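Local atomic coordinates of 2,3-dihydroxybenzoate-AMP ligase (Bacillus subtilis, PDB entry 1MDB), a protein that belongs to the ANL superfamily of AMP-binding enzymes, with a large AMP-binding region followed by a smaller C-terminal domain. Residues V217-H222 against R341-E346; L238-V243 against V337-L342; V302-G307 against Q327-M332; K355-Y360 against G385-R390. All blocks are in the same frame, centred on the assembly; numbering follows the deposited sequence.

In the fold
From the N terminus, contact 1 opens first, at the end of helix 204-218. Contact 2 opens next, between helices 235-239 and 242-248. Contact 3 opens on strand 302-306 and closes first, on strand 325-331, so it lies wholly within the loops of contacts 1 and 2. Those two close together at 337-346 and share Arg-341 and Leu-342, with contact 2 closing on strand 337-339 and contact 1 just beyond it. Contact 4 follows in series, from strand 355-356 to the loop after strand 379-384. Strands 302-306, 325-331, 337-339 and 355-356 are successive neighbours in one mixed sheet. The contacts tie this sheet to helices and loops around it.

Contact 1 (V217-H222 against R341-E346); sequences VCWLDH and RLDDPE
Leu-342 lies against one face of the Trp-219 indole, the main apolar part of the contact. Its CB stands over the six-membered ring in a CH-pi contact, 3.7 Å from the centroid and 7° off the normal. Leu-342 CD1 meets the ring at Trp-219 CD2, at 3.5 Å. The two side chains run alongside each other, pointing opposite ways. At the indole edge, Asp-343 OD2 is 3.7 Å from Trp-219 CZ2, with carboxylate and ring planes 80° apart. A smaller patch forms where Val-217 CG1 touches Arg-341 CD at 3.6 Å and lies over a face of the guanidinium. CG1 is anti to the backbone N (chi1 178°), which turns this branch toward the arginine.

A water links the backbones, accepting from Leu-342 N at 2.6 Å and donating to Val-217 O at 2.8 Å. Residues 341-344 form a type I turn, closed by Asp-344 N to Arg-341 O. Arg-341 N donates to Asp-344 OD1 at 2.8 Å, from above the carboxylate plane.

Trp-219 leaves helix 204-218 through a Schellman motif. In the last helical turn, Cys-218 packs on Gln-304, Gln-327 and Tyr-339. Leu-342 packs on Val-302 and Gln-327 of strands 302-306 and 325-331. Arg-341 NH2 bonds Pro-356 O in edge strand 355-356.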
# COMPACT_ATOMS: atom_id res chain seq x y z
N VAL A 217 -10.02 -8.88 11.93
CA VAL A 217 -10.62 -9.28 10.65
C VAL A 217 -9.78 -10.32 9.89
O VAL A 217 -10.32 -11.12 9.15
CB VAL A 217 -10.83 -8.07 9.72
CG1 VAL A 217 -11.39 -8.53 8.38
CG2 VAL A 217 -11.77 -7.07 10.35
N CYS A 218 -8.46 -10.30 10.08
CA CYS A 218 -7.60 -11.23 9.36
C CYS A 218 -7.15 -12.46 10.18
O CYS A 218 -6.36 -13.28 9.70
CB CYS A 218 -6.37 -10.48 8.81
SG CYS A 218 -6.80 -9.18 7.59
N TRP A 219 -7.66 -12.58 11.40
CA TRP A 219 -7.35 -13.70 12.27
C TRP A 219 -5.86 -13.91 12.57
O TRP A 219 -5.40 -15.05 12.61
CB TRP A 219 -7.94 -15.00 11.68
CG TRP A 219 -9.43 -14.97 11.46
CD1 TRP A 219 -10.29 -13.99 11.83
CD2 TRP A 219 -10.22 -15.97 10.79
NE1 TRP A 219 -11.57 -14.30 11.43
CE2 TRP A 219 -11.55 -15.51 10.79
CE3 TRP A 219 -9.93 -17.20 10.19
CZ2 TRP A 219 -12.60 -16.24 10.20
CZ3 TRP A 219 -10.96 -17.93 9.61
CH2 TRP A 219 -12.28 -17.44 9.62
N LEU A 220 -5.12 -12.84 12.79
CA LEU A 220 -3.69 -12.99 13.08
C LEU A 220 -3.46 -13.36 14.55
O LEU A 220 -4.17 -12.88 15.44
CB LEU A 220 -2.92 -11.69 12.79
CG LEU A 220 -2.88 -11.12 11.37
CD1 LEU A 220 -1.81 -10.03 11.32
CD2 LEU A 220 -2.57 -12.23 10.37
N ASP A 221 -2.47 -14.21 14.80
CA ASP A 221 -2.14 -14.59 16.16
C ASP A 221 -0.70 -15.05 16.26
O ASP A 221 0.08 -14.90 15.33
CB ASP A 221 -3.07 -15.70 16.67
CG ASP A 221 -3.02 -16.95 15.83
OD1 ASP A 221 -1.97 -17.24 15.23
OD2 ASP A 221 -4.05 -17.66 15.78
N HIS A 222 -0.35 -15.62 17.41
CA HIS A 222 1.02 -16.09 17.62
C HIS A 222 1.49 -17.05 16.53
O HIS A 222 2.68 -17.16 16.27
CB HIS A 222 1.14 -16.78 18.99
CG HIS A 222 0.35 -18.05 19.11
ND1 HIS A 222 -1.03 -18.07 19.08
CD2 HIS A 222 0.74 -19.33 19.28
CE1 HIS A 222 -1.45 -19.31 19.22
NE2 HIS A 222 -0.40 -20.10 19.35
N ARG A 341 -14.29 -11.17 4.17
CA ARG A 341 -14.02 -11.90 5.40
C ARG A 341 -13.49 -13.29 5.10
O ARG A 341 -13.84 -13.90 4.09
CB ARG A 341 -15.27 -11.97 6.28
CG ARG A 341 -15.74 -10.59 6.76
CD ARG A 341 -14.63 -9.83 7.50
NE ARG A 341 -15.10 -8.60 8.14
CZ ARG A 341 -15.22 -7.42 7.54
NH1 ARG A 341 -14.91 -7.28 6.26
NH2 ARG A 341 -15.67 -6.38 8.24
N LEU A 342 -12.63 -13.80 5.98
CA LEU A 342 -12.00 -15.10 5.78
C LEU A 342 -12.97 -16.30 5.76
O LEU A 342 -12.62 -17.36 5.23
CB LEU A 342 -10.91 -15.31 6.84
CG LEU A 342 -9.80 -14.25 6.81
CD1 LEU A 342 -8.80 -14.48 7.95
CD2 LEU A 342 -9.08 -14.30 5.46
N ASP A 343 -14.16 -16.12 6.31
CA ASP A 343 -15.16 -17.19 6.31
C ASP A 343 -16.35 -16.81 5.43
O ASP A 343 -17.48 -17.22 5.69
CB ASP A 343 -15.66 -17.46 7.73
CG ASP A 343 -16.13 -16.20 8.44
OD1 ASP A 343 -16.35 -15.18 7.76
OD2 ASP A 343 -16.30 -16.25 9.68
N ASP A 344 -16.09 -16.01 4.40
CA ASP A 344 -17.12 -15.58 3.46
C ASP A 344 -17.28 -16.60 2.34
O ASP A 344 -16.38 -17.40 2.09
CB ASP A 344 -16.75 -14.23 2.85
CG ASP A 344 -17.26 -13.06 3.65
OD1 ASP A 344 -16.85 -11.91 3.36
OD2 ASP A 344 -18.08 -13.28 4.57
N PRO A 345 -18.44 -16.59 1.66
CA PRO A 345 -18.68 -17.53 0.56
C PRO A 345 -17.69 -17.25 -0.57
O PRO A 345 -17.27 -16.10 -0.75
CB PRO A 345 -20.12 -17.21 0.14
CG PRO A 345 -20.74 -16.74 1.42
CD PRO A 345 -19.67 -15.85 2.00
N GLU A 346 -17.33 -18.27 -1.33
CA GLU A 346 -16.37 -18.10 -2.42
C GLU A 346 -16.78 -16.96 -3.36
O GLU A 346 -15.93 -16.19 -3.81
CB GLU A 346 -16.22 -19.40 -3.22
CG GLU A 346 -15.16 -19.33 -4.35
CD GLU A 346 -13.72 -19.21 -3.82
OE1 GLU A 346 -13.50 -18.47 -2.84
OE2 GLU A 346 -12.81 -19.84 -4.40
O HOH W 1 -12.62 -12.50 8.25

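Contact 2 (L238-V243 against V337-L342). With DBH (2,3-dihydroxy-benzoic acid), chain E.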
# COMPACT_ATOMS: atom_id res chain seq x y z
N LEU A 238 2.22 -2.71 5.25
CA LEU A 238 2.66 -2.23 6.56
C LEU A 238 1.58 -2.37 7.62
O LEU A 238 1.90 -2.58 8.79
CB LEU A 238 3.05 -0.75 6.50
CG LEU A 238 3.57 -0.12 7.81
CD1 LEU A 238 5.03 -0.56 8.03
CD2 LEU A 238 3.52 1.41 7.73
N SER A 239 0.31 -2.26 7.22
CA SER A 239 -0.78 -2.27 8.20
C SER A 239 -2.10 -2.96 7.86
O SER A 239 -3.04 -2.90 8.67
CB SER A 239 -1.11 -0.82 8.56
OG SER A 239 -1.76 -0.20 7.46
N SER A 240 -2.22 -3.61 6.71
CA SER A 240 -3.50 -4.23 6.36
C SER A 240 -3.49 -5.73 6.10
O SER A 240 -3.83 -6.17 5.00
CB SER A 240 -4.09 -3.52 5.14
OG SER A 240 -4.19 -2.12 5.34
N PRO A 241 -3.11 -6.55 7.10
CA PRO A 241 -2.67 -6.18 8.45
C PRO A 241 -1.19 -5.75 8.45
O PRO A 241 -0.74 -5.03 9.34
CB PRO A 241 -2.91 -7.46 9.25
CG PRO A 241 -2.65 -8.53 8.23
CD PRO A 241 -3.37 -8.00 7.02
N GLY A 242 -0.45 -6.22 7.45
CA GLY A 242 0.94 -5.85 7.32
C GLY A 242 1.93 -6.35 8.36
O GLY A 242 1.60 -7.17 9.22
N VAL A 243 3.16 -5.86 8.27
CA VAL A 243 4.21 -6.25 9.20
C VAL A 243 3.90 -5.73 10.60
O VAL A 243 4.16 -6.40 11.61
CB VAL A 243 5.60 -5.73 8.72
CG1 VAL A 243 5.98 -6.41 7.40
CG2 VAL A 243 5.56 -4.22 8.52
N VAL A 337 -10.13 0.89 5.03
CA VAL A 337 -9.62 -0.38 4.54
C VAL A 337 -10.78 -1.38 4.55
O VAL A 337 -11.46 -1.55 5.56
CB VAL A 337 -8.48 -0.93 5.41
CG1 VAL A 337 -8.08 -2.32 4.91
CG2 VAL A 337 -7.28 0.01 5.35
N ASN A 338 -10.98 -2.04 3.41
CA ASN A 338 -12.05 -3.03 3.26
C ASN A 338 -11.49 -4.42 2.99
O ASN A 338 -10.53 -4.57 2.22
CB ASN A 338 -12.96 -2.64 2.08
CG ASN A 338 -13.51 -1.24 2.21
OD1 ASN A 338 -14.43 -1.00 3.00
ND2 ASN A 338 -12.95 -0.31 1.45
N TYR A 339 -12.11 -5.44 3.59
CA TYR A 339 -11.65 -6.81 3.38
C TYR A 339 -12.81 -7.78 3.16
O TYR A 339 -13.89 -7.59 3.72
CB TYR A 339 -10.91 -7.37 4.61
CG TYR A 339 -9.71 -6.63 5.15
CD1 TYR A 339 -9.87 -5.56 6.03
CD2 TYR A 339 -8.41 -7.05 4.86
CE1 TYR A 339 -8.76 -4.94 6.62
CE2 TYR A 339 -7.30 -6.44 5.44
CZ TYR A 339 -7.48 -5.39 6.32
OH TYR A 339 -6.39 -4.79 6.91
N THR A 340 -12.59 -8.81 2.36
CA THR A 340 -13.60 -9.84 2.22
C THR A 340 -13.29 -10.63 3.50
O THR A 340 -12.11 -10.71 3.90
CB THR A 340 -13.38 -10.74 0.99
OG1 THR A 340 -12.02 -11.20 0.97
CG2 THR A 340 -13.70 -9.99 -0.28
N ARG A 341 -14.29 -11.17 4.17
CA ARG A 341 -14.02 -11.90 5.40
C ARG A 341 -13.49 -13.29 5.10
O ARG A 341 -13.84 -13.90 4.09
CB ARG A 341 -15.27 -11.97 6.28
CG ARG A 341 -15.74 -10.59 6.76
CD ARG A 341 -14.63 -9.83 7.50
NE ARG A 341 -15.10 -8.60 8.14
CZ ARG A 341 -15.22 -7.42 7.54
NH1 ARG A 341 -14.91 -7.28 6.26
NH2 ARG A 341 -15.67 -6.38 8.24
N LEU A 342 -12.63 -13.80 5.98
CA LEU A 342 -12.00 -15.10 5.78
C LEU A 342 -12.97 -16.30 5.76
O LEU A 342 -12.62 -17.36 5.23
CB LEU A 342 -10.91 -15.31 6.84
CG LEU A 342 -9.80 -14.25 6.81
CD1 LEU A 342 -8.80 -14.48 7.95
CD2 LEU A 342 -9.08 -14.30 5.46
C21 DBH E . -3.53 1.04 -1.25
O9 DBH E . -3.55 0.86 -2.58
C18 DBH E . -3.93 -0.02 -0.29
C15 DBH E . -4.29 -1.32 -0.77
C12 DBH E . -4.68 -2.33 0.13
C3 DBH E . -3.98 0.26 1.11
O3 DBH E . -3.64 1.52 1.65
C6 DBH E . -4.38 -0.76 2.00
C9 DBH E . -4.74 -2.04 1.52
O6 DBH E . -4.44 -0.49 3.35
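Ser-240 and Val-337 meet in the wall of the 2,3-dihydroxy-benzoic acid pocket. Ser-240 OG is hydrogen-bonded to the ligand hydroxyl O6 at 2.6 Å, and either could be the donor. The serine OG stands beside its own backbone N, anti to the carbonyl carbon (chi1 -54°), and this rotation turns it to the ligand. Val-337 CG2 lies 3.5 Å from ligand O6 and 3.8 Å from Ser-240 OG, so an apolar branch flanks this polar pair. Val-337 CG1 is close to the same serine oxygen. Asn-235 ND2 also bonds the ligand.

Segment 238-243 is the junction between helices 235-239 and 242-248. The peptide bond between Ser-240 and Pro-241 is cis. Segment 337-342 starts as strand 337-339 of the large mixed sheet, antiparallel to 325-331 and to 355-356. Val-337 and Tyr-339, two residues apart on this strand, both point toward the junction.

Tyr-339 brings its phenol end up to the Ser-240 backbone. Its OH is 3.0 Å from Ser-240 CA and 3.2 Å from Ser-240 CB, which is tight packing. Ser-240 C lies at the ring edge, in the plane of the ring. Ser-240 O is 3.5 Å from Tyr-339 CE2, and it is not hydrogen-bonded to the tyrosine hydroxyl, because the angle is poor. The polar partner of Tyr-339 OH is instead Ser-214 OG in helix 204-218, to which it is hydrogen-bonded.

Contact 3 (V302-G307 against Q327-M332); sequences VLQVGG and QQVFGM. With AMP (adenosine monophosphate), chain D; DBH (2,3-dihydroxy-benzoic acid), chain E.
Gln-304 and Gln-327 run side by side on one face of the sheet, joined through their amides. Gln-304 NE2 donates to Gln-327 OE1 at 2.9 Å, with an N-H...O angle of 169°. Gln-327 CG is anti to the backbone N (chi1 -176°), and the extended chain beyond it brings OE1 to that donor. The amide planes are 40° apart, and the acceptor lies in the plane of the Gln-304 amide. Gln-304 NE2 also bonds Ser-240 O, and Gln-327 NE2 bonds Thr-340 O. These bonds fix the rotation of both buried amides.

The backbones pair in parallel. Gln-327 N donates to Leu-303 O at 3.1 Å, Val-305 N to Gln-327 O at 3.0 Å, and Val-329 N to Val-305 O at 3.0 Å. The strands are joined through short helices 312-315 and 318-321, a beta-alpha-beta crossover.

At the C-terminal end of the paired strands, bound ligands and water supply further partners. Val-329 O accepts from AMP N6 at 2.7 Å and has a CA-H...O contact from Gly-306. Val-305 O, which already accepts from Val-329 N, takes a second donor from a water. Gly-307 O is bonded by Lys-519 NZ, and Phe-330 O by Asn-338 ND2. Val-329 CG1 lies 3.6 Å from C9 of 2,3-dihydroxy-benzoic acid.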
# COMPACT_ATOMS: atom_id res chain seq x y z
N VAL A 302 -3.78 -17.93 3.81
CA VAL A 302 -4.45 -16.75 3.27
C VAL A 302 -3.55 -15.98 2.32
O VAL A 302 -2.40 -15.67 2.64
CB VAL A 302 -4.86 -15.78 4.41
CG1 VAL A 302 -5.44 -14.49 3.82
CG2 VAL A 302 -5.87 -16.45 5.32
N LEU A 303 -4.08 -15.68 1.14
CA LEU A 303 -3.34 -14.92 0.14
C LEU A 303 -4.12 -13.64 -0.13
O LEU A 303 -5.23 -13.68 -0.68
CB LEU A 303 -3.19 -15.73 -1.15
CG LEU A 303 -2.39 -15.01 -2.24
CD1 LEU A 303 -0.96 -14.83 -1.77
CD2 LEU A 303 -2.42 -15.81 -3.54
N GLN A 304 -3.55 -12.51 0.27
CA GLN A 304 -4.19 -11.21 0.08
C GLN A 304 -3.85 -10.62 -1.28
O GLN A 304 -2.70 -10.68 -1.72
CB GLN A 304 -3.74 -10.21 1.14
CG GLN A 304 -3.96 -10.61 2.60
CD GLN A 304 -3.59 -9.48 3.55
OE1 GLN A 304 -2.44 -9.04 3.60
NE2 GLN A 304 -4.58 -8.99 4.29
N VAL A 305 -4.84 -10.04 -1.94
CA VAL A 305 -4.63 -9.37 -3.22
C VAL A 305 -5.40 -8.06 -3.16
O VAL A 305 -6.62 -8.05 -2.94
CB VAL A 305 -5.10 -10.22 -4.40
CG1 VAL A 305 -4.69 -9.54 -5.70
CG2 VAL A 305 -4.47 -11.61 -4.33
N GLY A 306 -4.68 -6.95 -3.33
CA GLY A 306 -5.32 -5.65 -3.27
C GLY A 306 -4.44 -4.56 -3.84
O GLY A 306 -3.47 -4.84 -4.53
N GLY A 307 -4.79 -3.31 -3.55
CA GLY A 307 -4.03 -2.18 -4.07
C GLY A 307 -4.70 -1.74 -5.36
O GLY A 307 -4.68 -0.56 -5.73
N GLN A 327 -8.22 -13.28 -0.09
CA GLN A 327 -8.81 -12.17 0.65
C GLN A 327 -8.54 -10.92 -0.17
O GLN A 327 -7.38 -10.54 -0.38
CB GLN A 327 -8.20 -11.99 2.04
CG GLN A 327 -8.92 -10.88 2.84
CD GLN A 327 -8.32 -10.61 4.21
OE1 GLN A 327 -7.12 -10.35 4.34
NE2 GLN A 327 -9.15 -10.66 5.24
N GLN A 328 -9.60 -10.29 -0.66
CA GLN A 328 -9.43 -9.08 -1.44
C GLN A 328 -9.33 -7.95 -0.44
O GLN A 328 -10.05 -7.91 0.55
CB GLN A 328 -10.60 -8.87 -2.39
CG GLN A 328 -10.64 -9.91 -3.51
CD GLN A 328 -11.34 -9.41 -4.75
OE1 GLN A 328 -12.04 -10.17 -5.42
NE2 GLN A 328 -11.15 -8.14 -5.08
N VAL A 329 -8.41 -7.03 -0.71
CA VAL A 329 -8.20 -5.92 0.19
C VAL A 329 -8.26 -4.60 -0.56
O VAL A 329 -7.47 -4.36 -1.46
CB VAL A 329 -6.84 -6.06 0.89
CG1 VAL A 329 -6.72 -5.04 2.01
CG2 VAL A 329 -6.68 -7.47 1.42
N PHE A 330 -9.21 -3.75 -0.18
CA PHE A 330 -9.36 -2.46 -0.83
C PHE A 330 -9.16 -1.39 0.23
O PHE A 330 -10.06 -1.10 1.01
CB PHE A 330 -10.75 -2.36 -1.48
CG PHE A 330 -11.14 -0.97 -1.91
CD1 PHE A 330 -10.20 -0.09 -2.44
CD2 PHE A 330 -12.47 -0.55 -1.81
CE1 PHE A 330 -10.58 1.20 -2.85
CE2 PHE A 330 -12.86 0.73 -2.22
CZ PHE A 330 -11.91 1.61 -2.74
N GLY A 331 -7.95 -0.84 0.28
CA GLY A 331 -7.65 0.18 1.25
C GLY A 331 -6.98 1.39 0.63
O GLY A 331 -6.69 1.40 -0.57
N MET A 332 -6.75 2.41 1.44
CA MET A 332 -6.10 3.64 1.00
C MET A 332 -5.28 4.15 2.17
O MET A 332 -5.67 3.97 3.33
CB MET A 332 -7.15 4.68 0.62
CG MET A 332 -8.23 4.89 1.68
SD MET A 332 -9.79 5.39 0.90
CE MET A 332 -10.32 3.85 0.18
P AMP D . -2.90 3.52 -1.61
O1P AMP D . -2.88 4.59 -0.55
O2P AMP D . -1.68 3.48 -2.47
O3P AMP D . -3.24 2.17 -1.04
O5' AMP D . -4.07 3.90 -2.71
C5' AMP D . -5.49 3.72 -2.44
C4' AMP D . -6.27 3.68 -3.77
O4' AMP D . -5.81 2.52 -4.43
C3' AMP D . -7.75 3.47 -3.64
O3' AMP D . -8.44 4.69 -3.42
C2' AMP D . -8.09 2.79 -4.96
O2' AMP D . -8.33 3.75 -6.01
C1' AMP D . -6.86 1.94 -5.18
N9 AMP D . -7.25 0.38 -4.65
C8 AMP D . -6.65 -0.23 -3.61
N7 AMP D . -7.11 -1.46 -3.42
C5 AMP D . -8.02 -1.61 -4.37
C6 AMP D . -8.78 -2.75 -4.60
N6 AMP D . -8.67 -3.86 -3.87
N1 AMP D . -9.67 -2.68 -5.65
C2 AMP D . -9.81 -1.57 -6.42
N3 AMP D . -9.07 -0.47 -6.20
C4 AMP D . -8.16 -0.47 -5.17
C21 DBH E . -3.53 1.04 -1.25
O9 DBH E . -3.55 0.86 -2.58
C18 DBH E . -3.93 -0.02 -0.29
C15 DBH E . -4.29 -1.32 -0.77
C12 DBH E . -4.68 -2.33 0.13
C3 DBH E . -3.98 0.26 1.11
O3 DBH E . -3.64 1.52 1.65
C6 DBH E . -4.38 -0.76 2.00
C9 DBH E . -4.74 -2.04 1.52
O6 DBH E . -4.44 -0.49 3.35
O HOH W 2 -8.73 -6.86 -4.95

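Contact 4 (K355-Y360 against G385-R390); sequences KPMSPY and GPYTIR
Met-357 lays its terminal methyl over one face of the Tyr-387 ring, while Ser-358 meets the edge of the same ring. Met-357 CE is 3.7 Å from the ring centroid and 29° off the normal, a CH-pi contact. The sulfur follows obliquely in a Met-aromatic contact, with Met-357 SD 5.1 Å from the centroid. Met-357 CG stands between the backbone N and the carbonyl carbon (chi1 77°), and the extended chain beyond it brings CE over the CE1-CZ side of the ring. Ser-358 CB lies near the ring plane, 3.7 Å from Tyr-387 CE2. Tyr-387 OH bonds both Asp-361 OD2 and Val-337 N, which fixes the phenol end.

A second apolar patch joins Pro-386 CG and Tyr-360 CB, at 3.6 Å. Tyr-360 is placed by an ST turn, its N donating to Ser-358 OG at 3.0 Å. That hydroxyl is also bonded to Tyr-209 OH. Across the contact, Gly-385 to Thr-388 form a type I turn. No hydrogen bond joins the two segments directly.

Segment 355-360 leaves strand 355-356 at the margin of the mixed sheet. Segment 385-390 follows strand 379-384 of the four-stranded antiparallel sheet. Helix 204-218 packs against both, with Tyr-209 on Pro-359 and Pro-386, and Ser-210 and Ser-214 on Met-357.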
# COMPACT_ATOMS: atom_id res chain seq x y z
N LYS A 355 -15.80 -5.23 2.75
CA LYS A 355 -16.64 -4.23 3.41
C LYS A 355 -15.81 -3.58 4.51
O LYS A 355 -14.89 -4.19 5.03
CB LYS A 355 -17.90 -4.89 4.01
CG LYS A 355 -17.63 -5.91 5.11
CD LYS A 355 -18.93 -6.52 5.65
CE LYS A 355 -18.64 -7.59 6.71
NZ LYS A 355 -19.85 -8.37 7.14
N PRO A 356 -16.12 -2.32 4.88
CA PRO A 356 -15.35 -1.64 5.92
C PRO A 356 -14.98 -2.54 7.10
O PRO A 356 -15.80 -3.34 7.57
CB PRO A 356 -16.26 -0.49 6.33
CG PRO A 356 -16.88 -0.12 5.01
CD PRO A 356 -17.21 -1.46 4.39
N MET A 357 -13.74 -2.42 7.57
CA MET A 357 -13.28 -3.25 8.68
C MET A 357 -13.76 -2.75 10.04
O MET A 357 -13.79 -3.51 11.01
CB MET A 357 -11.74 -3.34 8.69
CG MET A 357 -11.01 -2.11 9.21
SD MET A 357 -9.21 -2.44 9.39
CE MET A 357 -8.48 -0.78 9.15
N SER A 358 -14.13 -1.48 10.12
CA SER A 358 -14.60 -0.89 11.38
C SER A 358 -16.10 -0.65 11.39
O SER A 358 -16.68 -0.27 10.38
CB SER A 358 -13.89 0.43 11.64
OG SER A 358 -14.48 1.10 12.75
N PRO A 359 -16.74 -0.86 12.55
CA PRO A 359 -18.19 -0.65 12.69
C PRO A 359 -18.49 0.84 12.57
O PRO A 359 -19.62 1.23 12.30
CB PRO A 359 -18.49 -1.17 14.10
CG PRO A 359 -17.39 -2.15 14.35
CD PRO A 359 -16.19 -1.45 13.78
N TYR A 360 -17.47 1.66 12.79
CA TYR A 360 -17.64 3.10 12.73
C TYR A 360 -17.21 3.75 11.41
O TYR A 360 -17.26 4.97 11.28
CB TYR A 360 -16.91 3.75 13.91
CG TYR A 360 -17.34 3.19 15.25
CD1 TYR A 360 -16.70 2.07 15.79
CD2 TYR A 360 -18.39 3.76 15.97
CE1 TYR A 360 -17.10 1.54 17.02
CE2 TYR A 360 -18.80 3.24 17.19
CZ TYR A 360 -18.15 2.12 17.71
OH TYR A 360 -18.54 1.60 18.92
N GLY A 385 -14.24 8.11 9.12
CA GLY A 385 -14.14 7.22 10.26
C GLY A 385 -13.01 7.45 11.25
O GLY A 385 -12.30 8.46 11.16
N PRO A 386 -12.83 6.53 12.21
CA PRO A 386 -11.82 6.52 13.28
C PRO A 386 -10.37 6.52 12.84
O PRO A 386 -9.49 7.01 13.57
CB PRO A 386 -12.15 5.25 14.07
CG PRO A 386 -13.56 4.97 13.75
CD PRO A 386 -13.66 5.31 12.28
N TYR A 387 -10.10 5.96 11.67
CA TYR A 387 -8.73 5.89 11.17
C TYR A 387 -8.58 6.45 9.75
O TYR A 387 -7.69 6.03 9.00
CB TYR A 387 -8.23 4.44 11.24
CG TYR A 387 -9.03 3.49 10.38
CD1 TYR A 387 -8.59 3.16 9.10
CD2 TYR A 387 -10.25 2.96 10.82
CE1 TYR A 387 -9.34 2.34 8.28
CE2 TYR A 387 -11.02 2.14 9.99
CZ TYR A 387 -10.56 1.83 8.72
OH TYR A 387 -11.30 1.03 7.88
N THR A 388 -9.46 7.38 9.40
CA THR A 388 -9.43 8.05 8.11
C THR A 388 -9.11 9.51 8.43
O THR A 388 -9.82 10.15 9.20
CB THR A 388 -10.79 7.96 7.39
OG1 THR A 388 -11.06 6.60 7.05
CG2 THR A 388 -10.78 8.81 6.11
N ILE A 389 -8.03 10.03 7.85
CA ILE A 389 -7.61 11.40 8.09
C ILE A 389 -8.67 12.42 7.72
O ILE A 389 -9.60 12.12 6.97
CB ILE A 389 -6.32 11.76 7.29
CG1 ILE A 389 -6.65 11.83 5.80
CG2 ILE A 389 -5.23 10.71 7.56
CD1 ILE A 389 -5.45 12.14 4.91
N ARG A 390 -8.53 13.63 8.25
CA ARG A 390 -9.46 14.71 7.96
C ARG A 390 -8.78 15.76 7.08
O ARG A 390 -9.36 16.81 6.80
CB ARG A 390 -9.94 15.37 9.26
CG ARG A 390 -10.92 14.53 10.05
CD ARG A 390 -12.07 14.07 9.17
NE ARG A 390 -13.18 13.54 9.94
CZ ARG A 390 -14.15 14.28 10.48
NH1 ARG A 390 -14.14 15.60 10.34
NH2 ARG A 390 -15.11 13.69 11.17